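Local structure of GNA33 (2G5D) at residues A[210-221]-A[306-314]; A[124-132]-A[229-237]. The protein probably cleaves the beta-1,4 linkage between N-acetylmuramic acid and N-acetylglucosamine in peptidoglycan, leaving a 1,6-anhydro bond on the muramic acid. All coordinates share one frame; numbering follows the deposited sequence.

In the fold
Both contacts lie within the MltA-specific insert region, their centres about 17 Å apart. Contact 1 is the more buried: it seats the short helix 213-217 on the loop that runs into strand 313-317, and its chemistry is that of an arginine laid against backbone carbonyls of the loop beside aromatic and aliphatic packing. Contact 2 is partly buried and belongs to the sheet, pairing the end of strand 116-129 with strand 227-231 and then meeting the start of helix 234-243; backbone bonds dominate, with charged residues along its outer rim. Helix 234-243 joins them, since its F238 and H241 touch R213 of contact 1, while L306 touches the backbone oxygen of P234 in contact 2.

Contact 1. Residues A[210-221]-A[306-314]; sequences YHTRNQINGGAL and LGQNPSYIF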
ATOM      1  N   TYR A 210     -18.220   9.686  11.608  1.00 30.80           N
ATOM      2  CA  TYR A 210     -18.576   8.281  11.698  1.00 30.44           C
ATOM      3  C   TYR A 210     -17.951   7.641  12.943  1.00 30.64           C
ATOM      4  O   TYR A 210     -17.065   8.229  13.579  1.00 31.00           O
ATOM      5  CB  TYR A 210     -18.232   7.487  10.415  1.00 30.13           C
ATOM      6  CG  TYR A 210     -19.140   6.290  10.265  1.00 29.38           C
ATOM      7  CD1 TYR A 210     -18.696   4.998  10.571  1.00 29.14           C
ATOM      8  CD2 TYR A 210     -20.477   6.459   9.896  1.00 28.94           C
ATOM      9  CE1 TYR A 210     -19.560   3.903  10.479  1.00 28.70           C
ATOM     10  CE2 TYR A 210     -21.336   5.386   9.799  1.00 28.62           C
ATOM     11  CZ  TYR A 210     -20.873   4.108  10.092  1.00 28.91           C
ATOM     12  OH  TYR A 210     -21.748   3.052  10.004  1.00 29.55           O
ATOM     13  N   HIS A 211     -18.445   6.456  13.295  1.00 30.14           N
ATOM     14  CA  HIS A 211     -18.009   5.712  14.476  1.00 29.43           C
ATOM     15  C   HIS A 211     -16.496   5.436  14.490  1.00 29.39           C
ATOM     16  O   HIS A 211     -15.872   5.238  13.447  1.00 29.02           O
ATOM     17  CB  HIS A 211     -18.785   4.399  14.574  1.00 29.15           C
ATOM     18  CG  HIS A 211     -20.263   4.576  14.743  1.00 29.03           C
ATOM     19  ND1 HIS A 211     -20.829   5.038  15.911  1.00 29.00           N
ATOM     20  CD2 HIS A 211     -21.295   4.327  13.899  1.00 28.01           C
ATOM     21  CE1 HIS A 211     -22.142   5.075  15.779  1.00 30.07           C
ATOM     22  NE2 HIS A 211     -22.451   4.650  14.567  1.00 30.05           N
ATOM     23  N   THR A 212     -15.929   5.446  15.695  1.00 29.33           N
ATOM     24  CA  THR A 212     -14.503   5.214  15.923  1.00 28.76           C
ATOM     25  C   THR A 212     -14.291   3.727  16.151  1.00 28.45           C
ATOM     26  O   THR A 212     -15.257   3.004  16.412  1.00 27.90           O
ATOM     27  CB  THR A 212     -14.009   5.964  17.178  1.00 28.66           C
ATOM     28  OG1 THR A 212     -14.828   5.596  18.293  1.00 29.43           O
ATOM     29  CG2 THR A 212     -14.059   7.472  16.990  1.00 27.69           C
ATOM     30  N   ARG A 213     -13.034   3.279  16.055  1.00 28.28           N
ATOM     31  CA  ARG A 213     -12.684   1.870  16.306  1.00 27.93           C
ATOM     32  C   ARG A 213     -13.242   1.349  17.628  1.00 27.94           C
ATOM     33  O   ARG A 213     -13.811   0.266  17.667  1.00 27.47           O
ATOM     34  CB  ARG A 213     -11.168   1.650  16.279  1.00 27.79           C
ATOM     35  CG  ARG A 213     -10.759   0.199  16.499  1.00 26.28           C
ATOM     36  CD  ARG A 213      -9.270   0.002  16.355  1.00 25.24           C
ATOM     37  NE  ARG A 213      -8.812   0.224  14.988  1.00 25.40           N
ATOM     38  CZ  ARG A 213      -8.818  -0.688  14.009  1.00 24.76           C
ATOM     39  NH1 ARG A 213      -9.243  -1.933  14.214  1.00 23.17           N
ATOM     40  NH2 ARG A 213      -8.372  -0.345  12.816  1.00 24.28           N
ATOM     41  N   ASN A 214     -13.080   2.122  18.697  1.00 28.00           N
ATOM     42  CA  ASN A 214     -13.559   1.699  20.016  1.00 28.31           C
ATOM     43  C   ASN A 214     -15.065   1.453  20.035  1.00 28.35           C
ATOM     44  O   ASN A 214     -15.527   0.500  20.658  1.00 28.74           O
ATOM     45  CB  ASN A 214     -13.170   2.702  21.114  1.00 28.38           C
ATOM     46  CG  ASN A 214     -13.664   2.285  22.486  1.00 29.18           C
ATOM     47  OD1 ASN A 214     -14.364   3.039  23.164  1.00 29.57           O
ATOM     48  ND2 ASN A 214     -13.316   1.066  22.898  1.00 29.09           N
ATOM     49  N   GLN A 215     -15.817   2.311  19.349  1.00 27.90           N
ATOM     50  CA  GLN A 215     -17.272   2.198  19.284  1.00 27.73           C
ATOM     51  C   GLN A 215     -17.720   1.004  18.440  1.00 27.69           C
ATOM     52  O   GLN A 215     -18.663   0.300  18.815  1.00 28.12           O
ATOM     53  CB  GLN A 215     -17.880   3.490  18.733  1.00 27.67           C
ATOM     54  CG  GLN A 215     -17.649   4.697  19.612  1.00 27.84           C
ATOM     55  CD  GLN A 215     -18.150   5.970  18.974  1.00 29.50           C
ATOM     56  OE1 GLN A 215     -17.897   6.229  17.796  1.00 31.10           O
ATOM     57  NE2 GLN A 215     -18.883   6.766  19.739  1.00 28.12           N
ATOM     58  N   ILE A 216     -17.029   0.784  17.321  1.00 27.11           N
ATOM     59  CA  ILE A 216     -17.266  -0.351  16.427  1.00 27.04           C
ATOM     60  C   ILE A 216     -16.899  -1.664  17.111  1.00 27.45           C
ATOM     61  O   ILE A 216     -17.629  -2.657  17.001  1.00 27.74           O
ATOM     62  CB  ILE A 216     -16.468  -0.187  15.091  1.00 27.01           C
ATOM     63  CG1 ILE A 216     -16.929   1.080  14.337  1.00 27.38           C
ATOM     64  CG2 ILE A 216     -16.601  -1.418  14.214  1.00 26.11           C
ATOM     65  CD1 ILE A 216     -15.941   1.582  13.237  1.00 26.03           C
ATOM     66  N   ASN A 217     -15.755  -1.679  17.795  1.00 27.42           N
ATOM     67  CA  ASN A 217     -15.397  -2.800  18.649  1.00 27.80           C
ATOM     68  C   ASN A 217     -16.511  -3.120  19.642  1.00 28.22           C
ATOM     69  O   ASN A 217     -16.826  -4.294  19.893  1.00 27.97           O
ATOM     70  CB  ASN A 217     -14.118  -2.490  19.425  1.00 27.60           C
ATOM     71  CG  ASN A 217     -12.863  -2.649  18.594  1.00 27.28           C
ATOM     72  OD1 ASN A 217     -11.777  -2.328  19.068  1.00 26.03           O
ATOM     73  ND2 ASN A 217     -12.994  -3.151  17.364  1.00 25.79           N
ATOM     74  N   GLY A 218     -17.103  -2.064  20.205  1.00 28.23           N
ATOM     75  CA  GLY A 218     -18.113  -2.201  21.236  1.00 28.53           C
ATOM     76  C   GLY A 218     -19.478  -2.582  20.708  1.00 28.77           C
ATOM     77  O   GLY A 218     -20.419  -2.705  21.477  1.00 28.60           O
ATOM     78  N   GLY A 219     -19.587  -2.752  19.395  1.00 29.10           N
ATOM     79  CA  GLY A 219     -20.824  -3.225  18.773  1.00 29.52           C
ATOM     80  C   GLY A 219     -21.696  -2.186  18.093  1.00 29.69           C
ATOM     81  O   GLY A 219     -22.861  -2.457  17.811  1.00 29.69           O
ATOM     82  N   ALA A 220     -21.145  -1.003  17.818  1.00 29.95           N
ATOM     83  CA  ALA A 220     -21.918   0.084  17.201  1.00 30.43           C
ATOM     84  C   ALA A 220     -22.396  -0.182  15.772  1.00 30.78           C
ATOM     85  O   ALA A 220     -23.275   0.517  15.282  1.00 30.82           O
ATOM     86  CB  ALA A 220     -21.158   1.407  17.267  1.00 30.42           C
ATOM     87  N   LEU A 221     -21.824  -1.183  15.107  1.00 31.59           N
ATOM     88  CA  LEU A 221     -22.223  -1.522  13.746  1.00 31.78           C
ATOM     89  C   LEU A 221     -23.183  -2.709  13.676  1.00 32.25           C
ATOM     90  O   LEU A 221     -23.501  -3.185  12.589  1.00 32.56           O
ATOM     91  CB  LEU A 221     -20.991  -1.771  12.850  1.00 32.43           C
ATOM     92  CG  LEU A 221     -19.987  -0.635  12.617  1.00 31.90           C
ATOM     93  CD1 LEU A 221     -18.922  -1.091  11.652  1.00 32.42           C
ATOM     94  CD2 LEU A 221     -20.639   0.627  12.107  1.00 32.13           C
ATOM     95  N   LEU A 306      -6.752  -1.609  21.834  1.00 29.59           N
ATOM     96  CA  LEU A 306      -7.301  -1.557  20.468  1.00 30.03           C
ATOM     97  C   LEU A 306      -8.075  -0.262  20.206  1.00 29.97           C
ATOM     98  O   LEU A 306      -7.912   0.360  19.157  1.00 30.70           O
ATOM     99  CB  LEU A 306      -8.161  -2.789  20.181  1.00 29.77           C
ATOM    100  CG  LEU A 306      -7.504  -3.981  19.461  1.00 30.44           C
ATOM    101  CD1 LEU A 306      -6.110  -4.334  19.963  1.00 29.83           C
ATOM    102  CD2 LEU A 306      -8.403  -5.194  19.516  1.00 30.83           C
ATOM    103  N   GLY A 307      -8.883   0.160  21.179  1.00 29.33           N
ATOM    104  CA  GLY A 307      -9.596   1.428  21.092  1.00 29.16           C
ATOM    105  C   GLY A 307      -8.759   2.701  21.001  1.00 28.68           C
ATOM    106  O   GLY A 307      -9.282   3.750  20.680  1.00 28.78           O
ATOM    107  N   GLN A 308      -7.464   2.621  21.289  1.00 28.51           N
ATOM    108  CA  GLN A 308      -6.591   3.798  21.181  1.00 28.80           C
ATOM    109  C   GLN A 308      -6.369   4.269  19.732  1.00 28.65           C
ATOM    110  O   GLN A 308      -6.075   5.441  19.498  1.00 29.06           O
ATOM    111  CB  GLN A 308      -5.242   3.554  21.872  1.00 28.49           C
ATOM    112  CG  GLN A 308      -5.358   3.302  23.373  1.00 28.84           C
ATOM    113  CD  GLN A 308      -6.060   4.431  24.123  1.00 29.34           C
ATOM    114  OE1 GLN A 308      -5.752   5.604  23.925  1.00 28.81           O
ATOM    115  NE2 GLN A 308      -7.001   4.069  25.004  1.00 29.78           N
ATOM    116  N   ASN A 309      -6.509   3.357  18.772  1.00 28.41           N
ATOM    117  CA  ASN A 309      -6.424   3.680  17.332  1.00 28.36           C
ATOM    118  C   ASN A 309      -7.829   3.932  16.789  1.00 28.53           C
ATOM    119  O   ASN A 309      -8.501   2.980  16.384  1.00 27.93           O
ATOM    120  CB  ASN A 309      -5.755   2.511  16.579  1.00 28.23           C
ATOM    121  CG  ASN A 309      -5.617   2.749  15.061  1.00 28.29           C
ATOM    122  OD1 ASN A 309      -5.660   1.807  14.267  1.00 28.73           O
ATOM    123  ND2 ASN A 309      -5.449   3.996  14.665  1.00 27.32           N
ATOM    124  N   PRO A 310      -8.294   5.208  16.777  1.00 28.92           N
ATOM    125  CA  PRO A 310      -9.701   5.434  16.372  1.00 28.97           C
ATOM    126  C   PRO A 310      -9.963   5.187  14.874  1.00 29.31           C
ATOM    127  O   PRO A 310     -11.127   5.063  14.450  1.00 29.28           O
ATOM    128  CB  PRO A 310      -9.952   6.906  16.745  1.00 29.40           C
ATOM    129  CG  PRO A 310      -8.613   7.542  16.716  1.00 28.93           C
ATOM    130  CD  PRO A 310      -7.607   6.477  17.097  1.00 29.08           C
ATOM    131  N   SER A 311      -8.882   5.127  14.092  1.00 28.88           N
ATOM    132  CA  SER A 311      -8.927   4.766  12.675  1.00 28.48           C
ATOM    133  C   SER A 311      -9.506   3.362  12.469  1.00 27.98           C
ATOM    134  O   SER A 311      -9.248   2.467  13.253  1.00 27.50           O
ATOM    135  CB  SER A 311      -7.517   4.837  12.084  1.00 28.13           C
ATOM    136  OG  SER A 311      -7.512   4.445  10.725  1.00 30.57           O
ATOM    137  N   TYR A 312     -10.299   3.187  11.419  1.00 27.83           N
ATOM    138  CA  TYR A 312     -10.948   1.911  11.146  1.00 28.55           C
ATOM    139  C   TYR A 312     -11.146   1.783   9.660  1.00 28.46           C
ATOM    140  O   TYR A 312     -11.624   2.717   8.997  1.00 28.58           O
ATOM    141  CB  TYR A 312     -12.301   1.811  11.861  1.00 28.92           C
ATOM    142  CG  TYR A 312     -12.782   0.403  12.099  1.00 28.35           C
ATOM    143  CD1 TYR A 312     -12.434  -0.283  13.273  1.00 29.26           C
ATOM    144  CD2 TYR A 312     -13.592  -0.238  11.174  1.00 27.68           C
ATOM    145  CE1 TYR A 312     -12.865  -1.573  13.505  1.00 28.73           C
ATOM    146  CE2 TYR A 312     -14.043  -1.535  11.393  1.00 28.96           C
ATOM    147  CZ  TYR A 312     -13.676  -2.196  12.563  1.00 30.05           C
ATOM    148  OH  TYR A 312     -14.131  -3.476  12.803  1.00 29.83           O
ATOM    149  N   ILE A 313     -10.754   0.635   9.134  1.00 28.47           N
ATOM    150  CA  ILE A 313     -10.787   0.415   7.699  1.00 28.57           C
ATOM    151  C   ILE A 313     -11.956  -0.498   7.375  1.00 28.14           C
ATOM    152  O   ILE A 313     -12.217  -1.475   8.086  1.00 28.84           O
ATOM    153  CB  ILE A 313      -9.414  -0.102   7.154  1.00 29.05           C
ATOM    154  CG1 ILE A 313      -8.409   1.049   7.082  1.00 29.99           C
ATOM    155  CG2 ILE A 313      -9.531  -0.657   5.739  1.00 28.18           C
ATOM    156  CD1 ILE A 313      -7.686   1.326   8.362  1.00 33.65           C
ATOM    157  N   PHE A 314     -12.693  -0.131   6.339  1.00 27.73           N
ATOM    158  CA  PHE A 314     -13.746  -0.970   5.787  1.00 27.53           C
ATOM    159  C   PHE A 314     -13.245  -1.665   4.520  1.00 27.64           C
ATOM    160  O   PHE A 314     -12.412  -1.140   3.795  1.00 26.58           O
ATOM    161  CB  PHE A 314     -15.029  -0.156   5.559  1.00 27.50           C
ATOM    162  CG  PHE A 314     -15.528   0.509   6.810  1.00 27.52           C
ATOM    163  CD1 PHE A 314     -15.329   1.872   7.017  1.00 27.08           C
ATOM    164  CD2 PHE A 314     -16.137  -0.244   7.818  1.00 27.46           C
ATOM    165  CE1 PHE A 314     -15.771   2.486   8.175  1.00 26.63           C
ATOM    166  CE2 PHE A 314     -16.581   0.365   8.999  1.00 27.11           C
ATOM    167  CZ  PHE A 314     -16.390   1.728   9.179  1.00 27.82           C
TER
HETATM  168  O   HOH W   1      -6.373   1.810  11.353  1.00 32.43           O
HETATM  169  O   HOH W   2     -11.167   4.488  19.074  1.00 34.23           O
HETATM  170  O   HOH W   3     -14.119  -4.312  15.157  1.00 30.67           O
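The backbones come closest where N214 passes G307 (CA to CA 4.1 Å), and nearby R213 N, in the first turn of helix 213-217, donates to P310 O at 3.1 Å. T212 is the N-cap residue, and its own N is held by Q215 OE1. R213 carries the contact. With CG anti to the backbone N (chi1 -179°), its chain runs along the edge of the Y312 ring and bends at chi3, bringing R213 NE within 2.9 Å of S311 O; this bond is weak, as are those from R213 NE to N309 O and from R213 NH2 to S311 O. Y312 CD1 lies over the centre of the R213 guanidinium, 3.7 Å above it, but the planes are 43° apart, an inclined contact through one ring corner and not a parallel stack. I216 covers one face of Y312: I216 CD1 sits 3.8 Å from the Y312 centroid in a CH-pi contact, and I216 CG2 reaches Y312 CZ at 3.4 Å. Beyond it, L221 CD1 meets the edge of the F314 ring. At the other end G307, lacking a side chain, lets N214 CB approach G307 CA to 3.8 Å. A long, multi-donor arginine suits a loop that turns the carbonyls of N309, P310 and S311 toward R213: several weak bonds spread its side-chain donors over two buried residues, N309 and S311, while aliphatic I216 and L221 pack against the rings of Y312 and F314.

Contact 2. Residues A[124-132]-A[229-237]; sequences PVLKGDGRR and GYAEDPVEL
V125 O and E236 OE2 face each other across the contact, 4.0 Å apart, bridged by a water that donates to both, while E236 OE1 is salt-bridged to K292. L126 meets the start of helix 234-243: L126 CD1 lies 3.9 Å from A231 CB and close to the backbone of E236 and L237, a buried apolar place suited to a branched leucine. K127 O accepts from E232 N at 3.0 Å, and the aliphatic part of K127 runs beside the E232 carboxylate, K127 CB to E232 OE1 3.5 Å; K127 NZ and E232 OE2 stay 4.9 Å apart, so their attraction is probably modest. G128 pairs with A231 as an antiparallel non-hydrogen-bonded pair, and G128 CA comes to 2.9 Å from Y230 O, an approach that the lack of a side chain allows. D129 and Y230 form the hydrogen-bonded pair, D129 N to Y230 O and Y230 N to D129 O both 2.8 Å. After G130 the chain turns across the tyrosine: R132 N lies over one ring face, and R132 CB sits 3.8 Å from the Y230 centroid, 10° off the normal, in a CH-pi contact. Y230 CG lies beside its backbone N (chi1 -69°), and in that position the ring lies against R131 and R132. Backbone bonds thus fix the strand register, while the broad tyrosine face gives the departing R131-R132 chain an apolar surface to lie on.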
ATOM      1  N   PRO A 124      -1.240  -9.780   4.914  1.00 26.61           N
ATOM      2  CA  PRO A 124      -1.378 -10.842   5.930  1.00 25.99           C
ATOM      3  C   PRO A 124      -2.400 -11.932   5.584  1.00 25.89           C
ATOM      4  O   PRO A 124      -3.400 -11.671   4.909  1.00 25.29           O
ATOM      5  CB  PRO A 124      -1.810 -10.083   7.185  1.00 25.54           C
ATOM      6  CG  PRO A 124      -2.442  -8.835   6.685  1.00 26.69           C
ATOM      7  CD  PRO A 124      -1.791  -8.493   5.370  1.00 26.25           C
ATOM      8  N   VAL A 125      -2.100 -13.152   6.033  1.00 26.16           N
ATOM      9  CA  VAL A 125      -3.054 -14.271   6.090  1.00 26.10           C
ATOM     10  C   VAL A 125      -3.507 -14.440   7.547  1.00 25.82           C
ATOM     11  O   VAL A 125      -2.693 -14.472   8.453  1.00 25.70           O
ATOM     12  CB  VAL A 125      -2.432 -15.601   5.537  1.00 26.30           C
ATOM     13  CG1 VAL A 125      -3.384 -16.809   5.730  1.00 26.70           C
ATOM     14  CG2 VAL A 125      -2.111 -15.453   4.094  1.00 26.01           C
ATOM     15  N   LEU A 126      -4.807 -14.507   7.783  1.00 25.73           N
ATOM     16  CA  LEU A 126      -5.257 -14.789   9.149  1.00 26.28           C
ATOM     17  C   LEU A 126      -6.339 -15.845   9.191  1.00 25.50           C
ATOM     18  O   LEU A 126      -7.205 -15.880   8.335  1.00 25.08           O
ATOM     19  CB  LEU A 126      -5.657 -13.516   9.928  1.00 25.96           C
ATOM     20  CG  LEU A 126      -6.438 -12.323   9.362  1.00 28.01           C
ATOM     21  CD1 LEU A 126      -7.129 -11.581  10.486  1.00 24.88           C
ATOM     22  CD2 LEU A 126      -5.502 -11.367   8.546  1.00 27.52           C
ATOM     23  N   LYS A 127      -6.248 -16.724  10.184  1.00 25.73           N
ATOM     24  CA  LYS A 127      -7.263 -17.761  10.397  1.00 26.01           C
ATOM     25  C   LYS A 127      -8.641 -17.124  10.623  1.00 26.24           C
ATOM     26  O   LYS A 127      -8.774 -16.116  11.323  1.00 25.70           O
ATOM     27  CB  LYS A 127      -6.882 -18.648  11.583  1.00 25.46           C
ATOM     28  CG  LYS A 127      -5.610 -19.452  11.402  1.00 26.10           C
ATOM     29  CD  LYS A 127      -5.268 -20.161  12.715  1.00 28.45           C
ATOM     30  CE  LYS A 127      -4.162 -21.174  12.540  1.00 31.44           C
ATOM     31  NZ  LYS A 127      -4.053 -22.049  13.749  1.00 32.42           N
ATOM     32  N   GLY A 128      -9.662 -17.706  10.005  1.00 26.74           N
ATOM     33  CA  GLY A 128     -11.004 -17.145  10.069  1.00 27.11           C
ATOM     34  C   GLY A 128     -11.988 -17.984   9.291  1.00 26.99           C
ATOM     35  O   GLY A 128     -11.667 -19.105   8.909  1.00 26.83           O
ATOM     36  N   ASP A 129     -13.183 -17.443   9.057  1.00 26.97           N
ATOM     37  CA  ASP A 129     -14.230 -18.168   8.331  1.00 27.28           C
ATOM     38  C   ASP A 129     -15.170 -17.196   7.617  1.00 27.32           C
ATOM     39  O   ASP A 129     -15.156 -16.008   7.889  1.00 27.32           O
ATOM     40  CB  ASP A 129     -15.019 -19.072   9.299  1.00 27.42           C
ATOM     41  CG  ASP A 129     -15.272 -20.482   8.745  1.00 27.62           C
ATOM     42  OD1 ASP A 129     -15.504 -20.650   7.524  1.00 27.09           O
ATOM     43  OD2 ASP A 129     -15.241 -21.434   9.554  1.00 26.85           O
ATOM     44  N   GLY A 130     -15.987 -17.713   6.701  1.00 28.14           N
ATOM     45  CA  GLY A 130     -17.033 -16.922   6.050  1.00 28.75           C
ATOM     46  C   GLY A 130     -18.269 -16.806   6.924  1.00 29.61           C
ATOM     47  O   GLY A 130     -19.217 -16.109   6.572  1.00 29.68           O
ATOM     48  N   ARG A 131     -18.228 -17.488   8.071  1.00 30.04           N
ATOM     49  CA  ARG A 131     -19.314 -17.551   9.044  1.00 30.75           C
ATOM     50  C   ARG A 131     -18.778 -17.284  10.426  1.00 31.05           C
ATOM     51  O   ARG A 131     -17.571 -17.359  10.665  1.00 31.26           O
ATOM     52  CB  ARG A 131     -19.860 -18.967   9.114  1.00 30.57           C
ATOM     53  CG  ARG A 131     -21.040 -19.299   8.264  1.00 31.52           C
ATOM     54  CD  ARG A 131     -21.331 -20.789   8.437  1.00 30.57           C
ATOM     55  NE  ARG A 131     -20.084 -21.568   8.419  1.00 33.63           N
ATOM     56  CZ  ARG A 131     -19.715 -22.478   9.328  1.00 33.16           C
ATOM     57  NH1 ARG A 131     -20.499 -22.773  10.354  1.00 32.45           N
ATOM     58  NH2 ARG A 131     -18.551 -23.107   9.193  1.00 32.77           N
ATOM     59  N   ARG A 132     -19.685 -17.016  11.355  1.00 31.57           N
ATOM     60  CA  ARG A 132     -19.331 -17.017  12.759  1.00 31.89           C
ATOM     61  C   ARG A 132     -19.267 -18.477  13.207  1.00 31.67           C
ATOM     62  O   ARG A 132     -20.174 -19.241  12.939  1.00 31.49           O
ATOM     63  CB  ARG A 132     -20.374 -16.247  13.560  1.00 32.34           C
ATOM     64  CG  ARG A 132     -19.921 -15.858  14.946  1.00 34.21           C
ATOM     65  CD  ARG A 132     -21.100 -15.454  15.793  1.00 38.23           C
ATOM     66  NE  ARG A 132     -20.684 -15.111  17.150  1.00 42.32           N
ATOM     67  CZ  ARG A 132     -21.472 -15.172  18.223  1.00 45.04           C
ATOM     68  NH1 ARG A 132     -22.736 -15.581  18.118  1.00 46.01           N
ATOM     69  NH2 ARG A 132     -20.990 -14.832  19.415  1.00 45.65           N
ATOM     70  N   GLY A 229     -16.864 -11.795   6.763  1.00 31.74           N
ATOM     71  CA  GLY A 229     -16.316 -12.988   7.365  1.00 30.85           C
ATOM     72  C   GLY A 229     -15.898 -12.686   8.775  1.00 30.25           C
ATOM     73  O   GLY A 229     -16.157 -11.589   9.284  1.00 30.38           O
ATOM     74  N   TYR A 230     -15.254 -13.666   9.402  1.00 29.84           N
ATOM     75  CA  TYR A 230     -14.902 -13.605  10.813  1.00 29.53           C
ATOM     76  C   TYR A 230     -13.457 -14.033  11.020  1.00 29.15           C
ATOM     77  O   TYR A 230     -13.020 -15.026  10.449  1.00 29.19           O
ATOM     78  CB  TYR A 230     -15.860 -14.481  11.643  1.00 29.57           C
ATOM     79  CG  TYR A 230     -17.269 -13.929  11.695  1.00 29.44           C
ATOM     80  CD1 TYR A 230     -18.153 -14.120  10.632  1.00 29.76           C
ATOM     81  CD2 TYR A 230     -17.703 -13.189  12.787  1.00 30.14           C
ATOM     82  CE1 TYR A 230     -19.438 -13.600  10.667  1.00 31.46           C
ATOM     83  CE2 TYR A 230     -18.991 -12.659  12.835  1.00 30.41           C
ATOM     84  CZ  TYR A 230     -19.846 -12.864  11.770  1.00 30.59           C
ATOM     85  OH  TYR A 230     -21.121 -12.349  11.806  1.00 31.77           O
ATOM     86  N   ALA A 231     -12.725 -13.268  11.830  1.00 28.43           N
ATOM     87  CA  ALA A 231     -11.347 -13.595  12.197  1.00 27.80           C
ATOM     88  C   ALA A 231     -11.295 -14.338  13.535  1.00 27.40           C
ATOM     89  O   ALA A 231     -12.126 -14.109  14.418  1.00 26.71           O
ATOM     90  CB  ALA A 231     -10.516 -12.325  12.270  1.00 27.47           C
ATOM     91  N   GLU A 232     -10.305 -15.208  13.705  1.00 27.52           N
ATOM     92  CA  GLU A 232     -10.137 -15.914  14.976  1.00 27.31           C
ATOM     93  C   GLU A 232      -9.577 -14.991  16.060  1.00 27.53           C
ATOM     94  O   GLU A 232     -10.038 -15.019  17.216  1.00 27.40           O
ATOM     95  CB  GLU A 232      -9.240 -17.151  14.816  1.00 27.51           C
ATOM     96  CG  GLU A 232      -9.945 -18.335  14.166  1.00 26.61           C
ATOM     97  CD  GLU A 232      -9.115 -19.593  14.155  1.00 27.25           C
ATOM     98  OE1 GLU A 232      -9.376 -20.466  13.288  1.00 25.89           O
ATOM     99  OE2 GLU A 232      -8.206 -19.714  15.003  1.00 27.04           O
ATOM    100  N   ASP A 233      -8.597 -14.175  15.665  1.00 27.20           N
ATOM    101  CA  ASP A 233      -7.831 -13.333  16.572  1.00 27.44           C
ATOM    102  C   ASP A 233      -8.043 -11.847  16.250  1.00 27.44           C
ATOM    103  O   ASP A 233      -7.846 -11.448  15.107  1.00 26.99           O
ATOM    104  CB  ASP A 233      -6.341 -13.686  16.460  1.00 27.44           C
ATOM    105  CG  ASP A 233      -5.486 -12.943  17.460  1.00 29.12           C
ATOM    106  OD1 ASP A 233      -5.376 -13.413  18.608  1.00 29.92           O
ATOM    107  OD2 ASP A 233      -4.917 -11.886  17.110  1.00 32.44           O
ATOM    108  N   PRO A 234      -8.418 -11.023  17.267  1.00 27.55           N
ATOM    109  CA  PRO A 234      -8.700  -9.575  17.102  1.00 26.71           C
ATOM    110  C   PRO A 234      -7.454  -8.708  16.884  1.00 26.89           C
ATOM    111  O   PRO A 234      -7.557  -7.622  16.309  1.00 25.83           O
ATOM    112  CB  PRO A 234      -9.316  -9.189  18.452  1.00 27.03           C
ATOM    113  CG  PRO A 234      -8.661 -10.114  19.419  1.00 26.60           C
ATOM    114  CD  PRO A 234      -8.574 -11.434  18.681  1.00 27.20           C
ATOM    115  N   VAL A 235      -6.308  -9.151  17.390  1.00 27.02           N
ATOM    116  CA  VAL A 235      -5.041  -8.441  17.167  1.00 27.22           C
ATOM    117  C   VAL A 235      -4.552  -8.683  15.736  1.00 27.57           C
ATOM    118  O   VAL A 235      -4.140  -7.734  15.049  1.00 27.56           O
ATOM    119  CB  VAL A 235      -3.944  -8.811  18.216  1.00 27.33           C
ATOM    120  CG1 VAL A 235      -2.596  -8.148  17.870  1.00 25.75           C
ATOM    121  CG2 VAL A 235      -4.385  -8.408  19.604  1.00 26.17           C
ATOM    122  N   GLU A 236      -4.627  -9.933  15.279  1.00 27.37           N
ATOM    123  CA  GLU A 236      -4.366 -10.229  13.868  1.00 27.96           C
ATOM    124  C   GLU A 236      -5.303  -9.450  12.954  1.00 27.98           C
ATOM    125  O   GLU A 236      -4.873  -8.990  11.889  1.00 28.43           O
ATOM    126  CB  GLU A 236      -4.418 -11.728  13.544  1.00 27.83           C
ATOM    127  CG  GLU A 236      -3.291 -12.546  14.140  1.00 27.87           C
ATOM    128  CD  GLU A 236      -3.266 -13.976  13.626  1.00 28.50           C
ATOM    129  OE1 GLU A 236      -3.389 -14.892  14.436  1.00 30.33           O
ATOM    130  OE2 GLU A 236      -3.122 -14.199  12.407  1.00 32.42           O
ATOM    131  N   LEU A 237      -6.565  -9.280  13.357  1.00 27.83           N
ATOM    132  CA  LEU A 237      -7.491  -8.465  12.551  1.00 27.71           C
ATOM    133  C   LEU A 237      -7.086  -7.010  12.580  1.00 27.97           C
ATOM    134  O   LEU A 237      -7.217  -6.297  11.579  1.00 27.32           O
ATOM    135  CB  LEU A 237      -8.925  -8.553  13.055  1.00 27.75           C
ATOM    136  CG  LEU A 237     -10.093  -8.622  12.067  1.00 28.58           C
ATOM    137  CD1 LEU A 237     -11.369  -7.992  12.681  1.00 29.45           C
ATOM    138  CD2 LEU A 237      -9.795  -8.090  10.629  1.00 27.79           C
TER
HETATM  139  O   HOH W   4      -1.829 -12.756  10.315  1.00 30.43           O
HETATM  140  O   HOH W   5      -7.228 -14.698  13.000  1.00 26.85           O